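Local structure of carbamate kinase (Mycoplasma penetrans, 4AXS) at residues Tyr258-Asn262 and Lys263-Lys267; Val229-Lys232 and Asp233-Leu236. The protein probably acts as a carbamate kinase, an amino acid kinase family enzyme that interconverts ADP and carbamoyl phosphate with ATP and carbamate. All coordinates share one frame; numbering follows the deposited sequence.

How the contacts relate
Contact 1 (258-262 with 263-267) is a surface feature, its centre about 27 Å from the centre of the chain, whereas the centre of contact 2 (229-232 with 233-236) lies about 5 Å from it and the contact is partly buried. The two centres are about 28 Å apart and the contacts do not touch, the nearest atoms being about 15 Å from each other. Each is local, but they hold different elements: contact 1 pairs strand 258-259 with the start of strand 267-268 through a loop, and contact 2 starts helix 232-242. Backbone and amide bonds dominate the outer hairpin; nearer the centre of the chain, a carboxylate caps the helix and a lysine bridges an aspartate and a bound sulfate.

Contact 1: residues Tyr258-Asn262 and Lys263-Lys267; sequences YVDFN and KPTQK
Val259 and Lys267 face each other as an antiparallel hydrogen-bonded pair. Val259 N donates to Lys267 O at 2.8 Å, and Lys267 N returns a bond to Val259 O at 3.0 Å. Two CA-H...O contacts accompany the pair: Tyr258 CA lies near Lys267 O, and Gln266 CA is 3.2 Å from Val259 O.

Among the side chains, that of Gln266 reaches back across the loop. Its CG stands anti to the backbone N (chi1 172°) and the chain continues extended, which carries OE1 to the backbone of Asn262, where Asn262 N donates to it at 2.6 Å, a short but bent bond (135°). The same OE1 sits over one face of the Phe261 ring, near its rim, 3.4 Å from Phe261 CG, with the amide and ring planes only 18° apart. Phe261 in turn brings CE1 over a face of the Tyr258 ring.

Polar contacts at the far end are looser. Thr265 OG1 gives Asp260 OD2 a weak bond of 3.1 Å, while Lys263 NZ stays 4.1 Å from Asp260 OD1, too far for a salt bridge.

Asp260 N is held by Gln285 OE1. A type I turn from Lys263 to Gln266, closed by Gln266 N to Lys263 O, brings the chain back in what is a long-looped, two-stranded beta-hairpin.

Contact 2: residues Val229-Lys232 and Asp233-Leu236; sequences VIDK and DFAL. With SO4 (sulfate ion), chain B.
With chi1 at 178°, the Asp231 carboxylate points away from its own backbone N, and OD1 turns back over the first turn of the helix, where it accepts from Phe234 N at 3.0 Å and from Asp233 N at 2.8 Å, the latter bond weak because it is strongly bent, though short. The Phe234 bond is nearly straight (161°) and uses the anti side of the carboxylate. Lys232 is folded instead: CG lies between backbone N and carbonyl carbon (chi1 68°), and bends at chi2 and chi4 lay the chain alongside Asp233. Its NZ forms a salt bridge with Asp233 OD1 at 2.9 Å, approaching from above the carboxylate plane, with a weaker bond to OD2. NZ also donates to sulfate O4 at 3.2 Å, so a single ammonium group links carboxylate and anion.

Asp231 is thus the N-cap. Its CB packs 3.6 Å from Phe234 CD2, and OD1 lies over one face of that ring. Ala235 N to Asp231 O (2.9 Å) and Leu236 N to Lys232 O begin the helical bonding.

Gly33 N also binds the sulfate, probably a crystallisation ion. Lys232, Asp233 and Leu236 pack on Ala30 of strand 27-31, Ile230 reaches strands 134-137 and 187-190, and helix 292-302 meets Asp231 through Pro293 and both Asp233 and Phe234 through Ala297.

Contact 1: residues Tyr258-Asn262 and Lys263-Lys267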
loop_
_atom_site.group_PDB
_atom_site.type_symbol
_atom_site.label_atom_id
_atom_site.label_comp_id
_atom_site.label_asym_id
_atom_site.label_seq_id
_atom_site.Cartn_x
_atom_site.Cartn_y
_atom_site.Cartn_z
ATOM N N TYR A 258 11.641 -30.349 12.867
ATOM C CA TYR A 258 12.199 -31.475 13.595
ATOM C C TYR A 258 11.914 -31.389 15.092
ATOM O O TYR A 258 11.655 -30.310 15.631
ATOM C CB TYR A 258 13.701 -31.596 13.319
ATOM C CG TYR A 258 14.013 -32.108 11.927
ATOM C CD1 TYR A 258 13.932 -31.273 10.822
ATOM C CD2 TYR A 258 14.378 -33.435 11.714
ATOM C CE1 TYR A 258 14.210 -31.736 9.549
ATOM C CE2 TYR A 258 14.662 -33.908 10.440
ATOM C CZ TYR A 258 14.573 -33.051 9.360
ATOM O OH TYR A 258 14.848 -33.510 8.085
ATOM N N VAL A 259 11.920 -32.543 15.749
ATOM C CA VAL A 259 11.930 -32.578 17.205
ATOM C C VAL A 259 13.222 -33.260 17.671
ATOM O O VAL A 259 13.783 -34.088 16.957
ATOM C CB VAL A 259 10.643 -33.233 17.802
ATOM C CG1 VAL A 259 9.449 -32.273 17.678
ATOM C CG2 VAL A 259 10.339 -34.581 17.134
ATOM N N ASP A 260 13.711 -32.871 18.843
ATOM C CA ASP A 260 14.938 -33.443 19.389
ATOM C C ASP A 260 16.124 -33.238 18.465
ATOM O O ASP A 260 16.968 -34.121 18.348
ATOM C CB ASP A 260 14.768 -34.948 19.635
ATOM C CG ASP A 260 13.848 -35.258 20.803
ATOM O OD1 ASP A 260 13.923 -34.558 21.838
ATOM O OD2 ASP A 260 13.049 -36.213 20.677
ATOM N N PHE A 261 16.202 -32.090 17.805
ATOM C CA PHE A 261 17.287 -31.891 16.851
ATOM C C PHE A 261 18.661 -32.161 17.487
ATOM O O PHE A 261 18.838 -32.031 18.705
ATOM C CB PHE A 261 17.233 -30.506 16.206
ATOM C CG PHE A 261 17.848 -30.460 14.826
ATOM C CD1 PHE A 261 17.108 -30.841 13.709
ATOM C CD2 PHE A 261 19.163 -30.046 14.642
ATOM C CE1 PHE A 261 17.665 -30.810 12.436
ATOM C CE2 PHE A 261 19.719 -30.011 13.370
ATOM C CZ PHE A 261 18.967 -30.399 12.269
ATOM N N ASN A 262 19.622 -32.558 16.655
ATOM C CA ASN A 262 20.942 -32.932 17.139
ATOM C C ASN A 262 20.858 -33.715 18.438
ATOM O O ASN A 262 21.567 -33.428 19.403
ATOM C CB ASN A 262 21.842 -31.708 17.283
ATOM C CG ASN A 262 22.424 -31.266 15.954
ATOM O OD1 ASN A 262 21.782 -31.384 14.908
ATOM N ND2 ASN A 262 23.651 -30.770 15.984
ATOM N N LYS A 263 19.946 -34.687 18.441
ATOM C CA LYS A 263 19.813 -35.680 19.496
ATOM C C LYS A 263 19.481 -37.010 18.837
ATOM O O LYS A 263 18.946 -37.043 17.727
ATOM C CB LYS A 263 18.690 -35.315 20.465
ATOM C CG LYS A 263 18.972 -34.132 21.366
ATOM C CD LYS A 263 17.744 -33.826 22.224
ATOM C CE LYS A 263 17.938 -32.570 23.063
ATOM N NZ LYS A 263 16.695 -32.175 23.782
ATOM N N PRO A 264 19.811 -38.114 19.519
ATOM C CA PRO A 264 19.516 -39.493 19.109
ATOM C C PRO A 264 18.070 -39.705 18.644
ATOM O O PRO A 264 17.818 -40.350 17.620
ATOM C CB PRO A 264 19.772 -40.283 20.391
ATOM C CG PRO A 264 20.866 -39.523 21.066
ATOM C CD PRO A 264 20.641 -38.066 20.737
ATOM N N THR A 265 17.119 -39.167 19.390
ATOM C CA THR A 265 15.719 -39.347 19.034
ATOM C C THR A 265 15.229 -38.334 17.996
ATOM O O THR A 265 14.036 -38.290 17.694
ATOM C CB THR A 265 14.820 -39.272 20.264
ATOM O OG1 THR A 265 15.325 -38.264 21.149
ATOM C CG2 THR A 265 14.782 -40.622 20.986
ATOM N N GLN A 266 16.144 -37.534 17.451
ATOM C CA GLN A 266 15.782 -36.567 16.418
ATOM C C GLN A 266 14.812 -37.214 15.447
ATOM O O GLN A 266 15.017 -38.350 15.022
ATOM C CB GLN A 266 17.020 -36.046 15.679
ATOM C CG GLN A 266 16.723 -35.168 14.463
ATOM C CD GLN A 266 17.967 -34.471 13.899
ATOM O OE1 GLN A 266 18.667 -33.752 14.614
ATOM N NE2 GLN A 266 18.230 -34.671 12.608
ATOM N N LYS A 267 13.744 -36.493 15.116
ATOM C CA LYS A 267 12.734 -36.990 14.194
ATOM C C LYS A 267 12.097 -35.847 13.422
ATOM O O LYS A 267 11.901 -34.745 13.952
ATOM C CB LYS A 267 11.654 -37.779 14.939
ATOM C CG LYS A 267 12.099 -39.139 15.417
ATOM C CD LYS A 267 11.000 -39.869 16.191
ATOM C CE LYS A 267 11.474 -41.244 16.658
ATOM N NZ LYS A 267 10.465 -41.918 17.518
#

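Contact 2: residues Val229-Lys232 and Asp233-Leu236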
loop_
_atom_site.group_PDB
_atom_site.type_symbol
_atom_site.label_atom_id
_atom_site.label_comp_id
_atom_site.label_asym_id
_atom_site.label_seq_id
_atom_site.Cartn_x
_atom_site.Cartn_y
_atom_site.Cartn_z
ATOM N N VAL A 229 4.991 -4.563 16.434
ATOM C CA VAL A 229 4.818 -5.465 15.313
ATOM C C VAL A 229 3.760 -6.521 15.602
ATOM O O VAL A 229 3.293 -6.689 16.727
ATOM C CB VAL A 229 6.123 -6.196 14.971
ATOM C CG1 VAL A 229 7.231 -5.202 14.694
ATOM C CG2 VAL A 229 6.500 -7.139 16.097
ATOM N N ILE A 230 3.393 -7.235 14.554
ATOM C CA ILE A 230 2.455 -8.313 14.659
ATOM C C ILE A 230 3.094 -9.407 13.864
ATOM O O ILE A 230 3.566 -9.167 12.754
ATOM C CB ILE A 230 1.119 -7.919 14.049
ATOM C CG1 ILE A 230 0.464 -6.861 14.943
ATOM C CG2 ILE A 230 0.244 -9.142 13.857
ATOM C CD1 ILE A 230 -0.665 -6.149 14.313
ATOM N N ASP A 231 3.164 -10.593 14.460
ATOM C CA ASP A 231 3.763 -11.742 13.820
ATOM C C ASP A 231 2.939 -12.086 12.576
ATOM O O ASP A 231 1.736 -12.352 12.667
ATOM C CB ASP A 231 3.795 -12.903 14.807
ATOM C CG ASP A 231 4.367 -14.167 14.203
ATOM O OD1 ASP A 231 3.664 -14.805 13.389
ATOM O OD2 ASP A 231 5.528 -14.498 14.530
ATOM N N LYS A 232 3.589 -12.056 11.415
ATOM C CA LYS A 232 2.910 -12.267 10.149
ATOM C C LYS A 232 2.228 -13.636 10.060
ATOM O O LYS A 232 1.182 -13.770 9.418
ATOM C CB LYS A 232 3.870 -12.042 8.969
ATOM C CG LYS A 232 5.002 -13.074 8.826
ATOM C CD LYS A 232 4.601 -14.212 7.904
ATOM C CE LYS A 232 5.816 -14.884 7.294
ATOM N NZ LYS A 232 6.621 -15.641 8.301
ATOM N N ASP A 233 2.803 -14.652 10.705
ATOM C CA ASP A 233 2.161 -15.974 10.700
ATOM C C ASP A 233 0.808 -15.947 11.446
ATOM O O ASP A 233 -0.206 -16.373 10.909
ATOM C CB ASP A 233 3.123 -17.067 11.204
ATOM C CG ASP A 233 4.404 -17.173 10.349
ATOM O OD1 ASP A 233 4.307 -17.257 9.103
ATOM O OD2 ASP A 233 5.516 -17.186 10.931
ATOM N N PHE A 234 0.791 -15.410 12.664
ATOM C CA PHE A 234 -0.458 -15.144 13.378
ATOM C C PHE A 234 -1.420 -14.338 12.501
ATOM O O PHE A 234 -2.603 -14.668 12.374
ATOM C CB PHE A 234 -0.202 -14.293 14.627
ATOM C CG PHE A 234 0.525 -15.003 15.741
ATOM C CD1 PHE A 234 0.626 -16.382 15.781
ATOM C CD2 PHE A 234 1.082 -14.272 16.783
ATOM C CE1 PHE A 234 1.271 -17.000 16.815
ATOM C CE2 PHE A 234 1.738 -14.910 17.828
ATOM C CZ PHE A 234 1.832 -16.271 17.833
ATOM N N ALA A 235 -0.913 -13.256 11.917
ATOM C CA ALA A 235 -1.765 -12.358 11.162
ATOM C C ALA A 235 -2.409 -13.142 10.052
ATOM O O ALA A 235 -3.619 -13.156 9.913
ATOM C CB ALA A 235 -0.962 -11.159 10.596
ATOM N N LEU A 236 -1.590 -13.817 9.268
ATOM C CA LEU A 236 -2.091 -14.505 8.089
ATOM C C LEU A 236 -2.958 -15.705 8.439
ATOM O O LEU A 236 -3.777 -16.153 7.627
ATOM C CB LEU A 236 -0.936 -14.893 7.170
ATOM C CG LEU A 236 -0.694 -13.765 6.171
ATOM C CD1 LEU A 236 0.779 -13.636 5.819
ATOM C CD2 LEU A 236 -1.546 -13.979 4.926
HETATM S S SO4 B . 9.370 -12.240 9.165
HETATM O O1 SO4 B . 9.069 -11.039 9.947
HETATM O O2 SO4 B . 9.183 -11.882 7.760
HETATM O O3 SO4 B . 10.752 -12.701 9.353
HETATM O O4 SO4 B . 8.504 -13.358 9.570
#